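Long-range contacts in transcriptional regulator nlh2 (Aquifex aeolicus, PDB 4G3V), which is a transcriptional activator of the sigma-54-dependent class whose GAF domain, seen here in an inactive state, probably regulates its activity: residues Leu6-Val11 with Ser38-Glu43; Gly76-Val81 with Leu115-Ile120. One frame throughout, in Å; residues are numbered along the deposited sequence.

Contact 1: residues Leu6-Val11 with Ser38-Glu43; sequences LKEINV and SYLGVE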
ATOM      1  N   LEU A   6       7.993   0.296 -11.799  1.00 35.61           N
ATOM      2  CA  LEU A   6       7.202   1.447 -12.211  1.00 37.36           C
ATOM      3  C   LEU A   6       5.744   1.075 -12.419  1.00 34.26           C
ATOM      4  O   LEU A   6       4.866   1.817 -12.004  1.00 33.72           O
ATOM      5  CB  LEU A   6       7.763   2.066 -13.486  1.00 44.67           C
ATOM      6  CG  LEU A   6       8.321   3.476 -13.299  1.00 54.75           C
ATOM      7  CD1 LEU A   6       7.211   4.446 -12.879  1.00 55.93           C
ATOM      8  CD2 LEU A   6       9.465   3.468 -12.290  1.00 57.69           C
ATOM      9  N   LYS A   7       5.485  -0.064 -13.059  1.00 33.86           N
ATOM     10  CA  LYS A   7       4.108  -0.534 -13.231  1.00 35.53           C
ATOM     11  C   LYS A   7       3.446  -0.851 -11.895  1.00 32.15           C
ATOM     12  O   LYS A   7       2.247  -0.639 -11.729  1.00 32.89           O
ATOM     13  CB  LYS A   7       4.044  -1.773 -14.123  1.00 39.78           C
ATOM     14  CG  LYS A   7       4.303  -1.510 -15.592  1.00 43.57           C
ATOM     15  CD  LYS A   7       4.190  -2.806 -16.375  1.00 50.18           C
ATOM     16  CE  LYS A   7       4.610  -2.644 -17.825  1.00 57.39           C
ATOM     17  NZ  LYS A   7       4.632  -3.958 -18.539  1.00 62.78           N
ATOM     18  N   GLU A   8       4.219  -1.358 -10.943  1.00 29.39           N
ATOM     19  CA  GLU A   8       3.691  -1.648  -9.610  1.00 29.08           C
ATOM     20  C   GLU A   8       3.299  -0.376  -8.875  1.00 28.40           C
ATOM     21  O   GLU A   8       2.253  -0.310  -8.214  1.00 29.02           O
ATOM     22  CB  GLU A   8       4.724  -2.434  -8.798  1.00 31.64           C
ATOM     23  CG  GLU A   8       4.891  -3.857  -9.297  1.00 32.57           C
ATOM     24  CD  GLU A   8       6.060  -4.596  -8.663  1.00 37.03           C
ATOM     25  OE1 GLU A   8       6.887  -3.966  -7.957  1.00 35.77           O
ATOM     26  OE2 GLU A   8       6.150  -5.822  -8.886  1.00 41.12           O
ATOM     27  N   ILE A   9       4.133   0.644  -9.002  1.00 28.60           N
ATOM     28  CA  ILE A   9       3.832   1.929  -8.388  1.00 28.84           C
ATOM     29  C   ILE A   9       2.563   2.502  -9.006  1.00 26.90           C
ATOM     30  O   ILE A   9       1.631   2.942  -8.297  1.00 27.34           O
ATOM     31  CB  ILE A   9       5.012   2.897  -8.568  1.00 29.21           C
ATOM     32  CG1 ILE A   9       6.168   2.463  -7.648  1.00 34.38           C
ATOM     33  CG2 ILE A   9       4.591   4.322  -8.263  1.00 30.56           C
ATOM     34  CD1 ILE A   9       7.520   3.076  -7.998  1.00 37.29           C
ATOM     35  N   ASN A  10       2.508   2.472 -10.335  1.00 26.78           N
ATOM     36  CA  ASN A  10       1.348   3.005 -11.042  1.00 27.37           C
ATOM     37  C   ASN A  10       0.054   2.239 -10.749  1.00 24.20           C
ATOM     38  O   ASN A  10      -1.022   2.847 -10.635  1.00 26.19           O
ATOM     39  CB  ASN A  10       1.630   3.087 -12.551  1.00 30.54           C
ATOM     40  CG  ASN A  10       2.651   4.175 -12.887  1.00 35.34           C
ATOM     41  OD1 ASN A  10       2.781   5.159 -12.153  1.00 39.62           O
ATOM     42  ND2 ASN A  10       3.378   4.005 -13.996  1.00 36.05           N
ATOM     43  N   VAL A  11       0.124   0.923 -10.631  1.00 25.17           N
ATOM     44  CA  VAL A  11      -1.103   0.165 -10.354  1.00 24.35           C
ATOM     45  C   VAL A  11      -1.612   0.432  -8.939  1.00 23.38           C
ATOM     46  O   VAL A  11      -2.820   0.472  -8.701  1.00 25.15           O
ATOM     47  CB  VAL A  11      -0.969  -1.361 -10.635  1.00 31.23           C
ATOM     48  CG1 VAL A  11      -0.322  -2.079  -9.494  1.00 32.40           C
ATOM     49  CG2 VAL A  11      -2.353  -1.966 -10.905  1.00 33.16           C
ATOM     50  N   SER A  38      -4.364  -5.691 -16.552  1.00 37.12           N
ATOM     51  CA  SER A  38      -3.872  -4.750 -17.554  1.00 39.95           C
ATOM     52  C   SER A  38      -2.478  -4.189 -17.217  1.00 40.70           C
ATOM     53  O   SER A  38      -1.657  -3.998 -18.111  1.00 43.79           O
ATOM     54  CB  SER A  38      -4.888  -3.622 -17.759  1.00 39.38           C
ATOM     55  OG  SER A  38      -4.926  -2.765 -16.633  1.00 41.51           O
ATOM     56  N   TYR A  39      -2.206  -3.931 -15.939  1.00 36.02           N
ATOM     57  CA  TYR A  39      -0.905  -3.408 -15.533  1.00 35.00           C
ATOM     58  C   TYR A  39       0.139  -4.508 -15.299  1.00 34.62           C
ATOM     59  O   TYR A  39       1.301  -4.359 -15.707  1.00 36.68           O
ATOM     60  CB  TYR A  39      -1.020  -2.568 -14.257  1.00 36.14           C
ATOM     61  CG  TYR A  39      -1.590  -1.173 -14.449  1.00 35.84           C
ATOM     62  CD1 TYR A  39      -2.937  -0.982 -14.745  1.00 36.44           C
ATOM     63  CD2 TYR A  39      -0.786  -0.043 -14.302  1.00 35.76           C
ATOM     64  CE1 TYR A  39      -3.462   0.289 -14.901  1.00 37.34           C
ATOM     65  CE2 TYR A  39      -1.306   1.234 -14.454  1.00 37.85           C
ATOM     66  CZ  TYR A  39      -2.643   1.392 -14.755  1.00 39.34           C
ATOM     67  OH  TYR A  39      -3.174   2.665 -14.924  1.00 39.63           O
ATOM     68  N   LEU A  40      -0.257  -5.605 -14.648  1.00 34.06           N
ATOM     69  CA  LEU A  40       0.723  -6.593 -14.174  1.00 34.00           C
ATOM     70  C   LEU A  40       0.605  -7.993 -14.773  1.00 36.49           C
ATOM     71  O   LEU A  40       1.366  -8.886 -14.386  1.00 38.58           O
ATOM     72  CB  LEU A  40       0.650  -6.720 -12.647  1.00 34.73           C
ATOM     73  CG  LEU A  40       0.988  -5.455 -11.865  1.00 37.87           C
ATOM     74  CD1 LEU A  40       1.009  -5.756 -10.384  1.00 36.96           C
ATOM     75  CD2 LEU A  40       2.330  -4.879 -12.317  1.00 40.25           C
ATOM     76  N   GLY A  41      -0.345  -8.198 -15.682  1.00 36.81           N
ATOM     77  CA  GLY A  41      -0.457  -9.452 -16.411  1.00 41.37           C
ATOM     78  C   GLY A  41      -1.038 -10.599 -15.606  1.00 41.99           C
ATOM     79  O   GLY A  41      -0.786 -11.776 -15.898  1.00 46.21           O
ATOM     80  N   VAL A  42      -1.818 -10.272 -14.589  1.00 36.89           N
ATOM     81  CA  VAL A  42      -2.428 -11.296 -13.749  1.00 37.61           C
ATOM     82  C   VAL A  42      -3.708 -11.775 -14.404  1.00 38.64           C
ATOM     83  O   VAL A  42      -4.723 -11.086 -14.363  1.00 38.13           O
ATOM     84  CB  VAL A  42      -2.741 -10.757 -12.349  1.00 34.57           C
ATOM     85  CG1 VAL A  42      -3.515 -11.784 -11.540  1.00 33.71           C
ATOM     86  CG2 VAL A  42      -1.457 -10.360 -11.648  1.00 33.80           C
ATOM     87  N   GLU A  43      -3.659 -12.963 -14.999  1.00 39.70           N
ATOM     88  CA  GLU A  43      -4.752 -13.429 -15.845  1.00 43.34           C
ATOM     89  C   GLU A  43      -5.884 -14.124 -15.084  1.00 40.60           C
ATOM     90  O   GLU A  43      -7.006 -14.176 -15.569  1.00 39.69           O
ATOM     91  CB  GLU A  43      -4.194 -14.335 -16.956  1.00 50.65           C
ATOM     92  CG  GLU A  43      -3.386 -13.561 -18.017  1.00 56.87           C
ATOM     93  CD  GLU A  43      -2.265 -14.383 -18.651  1.00 65.59           C
ATOM     94  OE1 GLU A  43      -1.203 -14.533 -18.008  1.00 71.82           O
ATOM     95  OE2 GLU A  43      -2.431 -14.872 -19.789  1.00 66.37           O
TER
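K7 opens the contact against the C-terminal end of helix 25-40: its CB lies 4.0 Å from L40 CD2, and the aliphatic chain passes the last turn with CD 3.3 Å from Y39 O. With CG anti to the carbonyl carbon (chi1 -72°) and every later torsion extended, K7 runs as a straight rod past that carbonyl, so it meets the oxygen with a methylene while NZ is carried onward. One residue on, E8 points its CB away from 38-43 and touches L40 with CG alone, 4.1 Å from L40 CD2, the two side chains crossing at about a right angle. Its carboxylate turns to other company, OE1 receiving a weak hydrogen bond from Q147 NE2 of the second subunit. N10 comes next and sets CB at the edge of the Y39 ring, 4.0 Å from CE2. V11 carries most of what remains. Its CA lies over one face of the same ring, and CG2, anti to the backbone N, sits 3.7 Å from Y39 CB and equally close to CG, the two side chains sliding past each other in opposite directions. The other methyl, CG1, turns to L40 and stops 4.0 Å from CD1. L40 is thus touched on both branches, CD2 by the K7 and E8 methylenes and CD1 by V11, before G41 leaves the helix with positive phi. Helix 139-162 closes over the inner side, where F145 meets L40, while K7 and N10 lie at the exposed border. The chemistry is mostly carbon against carbon and ring face, apart from the K7 methylene at the Y39 carbonyl, so shape and burial, rather than polar pairing, join these N-terminal helices.

Contact 2: residues Gly76-Val81 with Leu115-Ile120; sequences GITGKV and LIAAPI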
ATOM      1  N   GLY A  76      -7.176 -25.576   2.227  1.00 42.14           N
ATOM      2  CA  GLY A  76      -6.380 -25.186   1.077  1.00 39.70           C
ATOM      3  C   GLY A  76      -5.519 -23.960   1.362  1.00 37.00           C
ATOM      4  O   GLY A  76      -5.447 -23.479   2.491  1.00 37.77           O
ATOM      5  N   ILE A  77      -4.859 -23.454   0.330  1.00 33.46           N
ATOM      6  CA  ILE A  77      -3.936 -22.329   0.477  1.00 34.20           C
ATOM      7  C   ILE A  77      -4.669 -21.051   0.860  1.00 30.46           C
ATOM      8  O   ILE A  77      -4.283 -20.357   1.806  1.00 29.54           O
ATOM      9  CB  ILE A  77      -3.129 -22.119  -0.820  1.00 34.08           C
ATOM     10  CG1 ILE A  77      -2.247 -23.350  -1.075  1.00 37.53           C
ATOM     11  CG2 ILE A  77      -2.274 -20.865  -0.736  1.00 31.44           C
ATOM     12  CD1 ILE A  77      -1.805 -23.509  -2.514  1.00 39.83           C
ATOM     13  N   THR A  78      -5.753 -20.754   0.149  1.00 29.91           N
ATOM     14  CA  THR A  78      -6.537 -19.574   0.458  1.00 28.96           C
ATOM     15  C   THR A  78      -7.137 -19.675   1.866  1.00 29.55           C
ATOM     16  O   THR A  78      -7.157 -18.697   2.607  1.00 26.55           O
ATOM     17  CB  THR A  78      -7.617 -19.334  -0.622  1.00 31.11           C
ATOM     18  OG1 THR A  78      -6.973 -19.026  -1.872  1.00 31.87           O
ATOM     19  CG2 THR A  78      -8.508 -18.182  -0.237  1.00 32.45           C
ATOM     20  N   GLY A  79      -7.582 -20.870   2.255  1.00 29.18           N
ATOM     21  CA  GLY A  79      -8.137 -21.080   3.583  1.00 30.56           C
ATOM     22  C   GLY A  79      -7.108 -20.913   4.694  1.00 29.30           C
ATOM     23  O   GLY A  79      -7.439 -20.500   5.805  1.00 27.56           O
ATOM     24  N   LYS A  80      -5.853 -21.232   4.407  1.00 29.54           N
ATOM     25  CA  LYS A  80      -4.804 -21.052   5.406  1.00 29.57           C
ATOM     26  C   LYS A  80      -4.492 -19.574   5.620  1.00 28.17           C
ATOM     27  O   LYS A  80      -4.266 -19.138   6.747  1.00 29.12           O
ATOM     28  CB  LYS A  80      -3.546 -21.828   5.021  1.00 32.09           C
ATOM     29  CG  LYS A  80      -3.661 -23.325   5.275  1.00 35.59           C
ATOM     30  CD  LYS A  80      -2.499 -24.080   4.650  1.00 40.26           C
ATOM     31  CE  LYS A  80      -2.462 -25.516   5.119  1.00 44.48           C
ATOM     32  NZ  LYS A  80      -3.725 -26.234   4.807  1.00 48.75           N
ATOM     33  N   VAL A  81      -4.503 -18.794   4.545  1.00 25.19           N
ATOM     34  CA  VAL A  81      -4.282 -17.356   4.672  1.00 24.43           C
ATOM     35  C   VAL A  81      -5.419 -16.759   5.486  1.00 27.19           C
ATOM     36  O   VAL A  81      -5.204 -15.891   6.327  1.00 27.59           O
ATOM     37  CB  VAL A  81      -4.180 -16.675   3.292  1.00 24.85           C
ATOM     38  CG1 VAL A  81      -4.075 -15.160   3.453  1.00 26.37           C
ATOM     39  CG2 VAL A  81      -2.952 -17.217   2.528  1.00 26.27           C
ATOM     40  N   LEU A 115       0.907 -19.268  -7.103  1.00 30.36           N
ATOM     41  CA  LEU A 115      -0.265 -18.751  -6.426  1.00 28.45           C
ATOM     42  C   LEU A 115       0.218 -17.798  -5.338  1.00 28.20           C
ATOM     43  O   LEU A 115       1.081 -18.157  -4.537  1.00 29.52           O
ATOM     44  CB  LEU A 115      -1.071 -19.905  -5.821  1.00 32.43           C
ATOM     45  CG  LEU A 115      -2.419 -19.591  -5.172  1.00 35.05           C
ATOM     46  CD1 LEU A 115      -3.223 -20.857  -4.922  1.00 38.82           C
ATOM     47  CD2 LEU A 115      -2.242 -18.842  -3.882  1.00 33.19           C
ATOM     48  N   ILE A 116      -0.304 -16.580  -5.323  1.00 25.07           N
ATOM     49  CA  ILE A 116      -0.033 -15.672  -4.207  1.00 27.41           C
ATOM     50  C   ILE A 116      -1.363 -15.278  -3.586  1.00 26.30           C
ATOM     51  O   ILE A 116      -2.255 -14.798  -4.277  1.00 26.05           O
ATOM     52  CB  ILE A 116       0.699 -14.399  -4.649  1.00 29.96           C
ATOM     53  CG1 ILE A 116       2.052 -14.750  -5.259  1.00 29.39           C
ATOM     54  CG2 ILE A 116       0.872 -13.434  -3.461  1.00 28.93           C
ATOM     55  CD1 ILE A 116       2.770 -13.566  -5.860  1.00 33.26           C
ATOM     56  N   ALA A 117      -1.485 -15.488  -2.284  1.00 24.95           N
ATOM     57  CA  ALA A 117      -2.706 -15.176  -1.572  1.00 26.37           C
ATOM     58  C   ALA A 117      -2.351 -14.296  -0.383  1.00 25.81           C
ATOM     59  O   ALA A 117      -1.454 -14.634   0.408  1.00 24.82           O
ATOM     60  CB  ALA A 117      -3.406 -16.453  -1.128  1.00 27.13           C
ATOM     61  N   ALA A 118      -3.035 -13.162  -0.272  1.00 23.81           N
ATOM     62  CA  ALA A 118      -2.751 -12.200   0.785  1.00 22.75           C
ATOM     63  C   ALA A 118      -4.030 -11.838   1.519  1.00 21.93           C
ATOM     64  O   ALA A 118      -5.109 -11.698   0.907  1.00 22.14           O
ATOM     65  CB  ALA A 118      -2.116 -10.948   0.218  1.00 25.26           C
ATOM     66  N   PRO A 119      -3.915 -11.649   2.832  1.00 22.87           N
ATOM     67  CA  PRO A 119      -5.095 -11.339   3.639  1.00 23.61           C
ATOM     68  C   PRO A 119      -5.546  -9.894   3.432  1.00 24.14           C
ATOM     69  O   PRO A 119      -4.745  -8.998   3.113  1.00 24.86           O
ATOM     70  CB  PRO A 119      -4.611 -11.549   5.073  1.00 25.57           C
ATOM     71  CG  PRO A 119      -3.161 -11.275   5.019  1.00 27.95           C
ATOM     72  CD  PRO A 119      -2.683 -11.674   3.638  1.00 23.08           C
ATOM     73  N   ILE A 120      -6.847  -9.704   3.595  1.00 23.55           N
ATOM     74  CA  ILE A 120      -7.480  -8.400   3.585  1.00 23.59           C
ATOM     75  C   ILE A 120      -7.983  -8.184   5.004  1.00 25.48           C
ATOM     76  O   ILE A 120      -8.911  -8.871   5.445  1.00 25.70           O
ATOM     77  CB  ILE A 120      -8.667  -8.380   2.598  1.00 23.87           C
ATOM     78  CG1 ILE A 120      -8.170  -8.597   1.174  1.00 24.45           C
ATOM     79  CG2 ILE A 120      -9.424  -7.061   2.680  1.00 27.34           C
ATOM     80  CD1 ILE A 120      -9.284  -8.896   0.167  1.00 24.85           C
TER
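V81 is where helix 76-84 presses closest on strand 113-122, its two methyls spread along the strand, CG1 toward P119 and CG2 toward A117. V81 CG1, anti to the backbone N (chi1 175°), lies 3.6 Å from P119 N and also touches the ring at CD, the two side chains crossing at about a right angle. V81 CG2 is 3.7 Å from A117 O and 3.8 Å from A117 CB. The small A117 side chain probably helps the helix come this near, with 8.1 Å between the axes of the short segments and their directions 28° apart. Cutting V81 back to an alanine would probably open a gap beside A117 and P119 and leave the proline ring without the methyl packed against it. Toward the start of the helix a second tight pair forms: I77 and L115 reach for each other tip to tip, I77 CG2 to L115 CD2 at 3.7 Å and I77 CD1 to L115 CD1 at 3.9 Å. Between these two anchors the fit is looser. T78 OG1 stays 4.5 Å from A117 CB, and its hydroxyl is hydrogen-bonded to T131 OG1 on the adjacent strand 125-135. K80, partly exposed, makes no contact with 115-120; its side chain touches L88 and sends NZ back to G74 O in a weak hydrogen bond. The interface itself is buried on this face of the GAF sheet: L88 and I90 of edge strand 88-90 pack on I77, V93 and F99 from the following loop cover I77 and L115, and I116, turned to the reverse face, meets L142, F145 and I149 of helix 139-162.

In the fold
Contacts 1 and 2 lie on opposite sides of the chain's centre, their own centres about 20 Å apart and their nearest atoms about 8 Å apart, so they do not touch. Contact 1, about 14 Å from the chain centre, joins two helices beside the sheet; contact 2, about 8 Å from it, sets a short helix on the other sheet face. Helix 139-162 lies between the two regions: F145 packs on L40 of contact 1 and on I116, whose side chain leaves strand 113-122 on the face opposite contact 2. Along the chain contact 1 closes before contact 2 opens. Contact 1 also borders the second subunit, where I9 packs on Y146 of that chain, whereas no other chain of the assembly reaches 76-81 or 115-120.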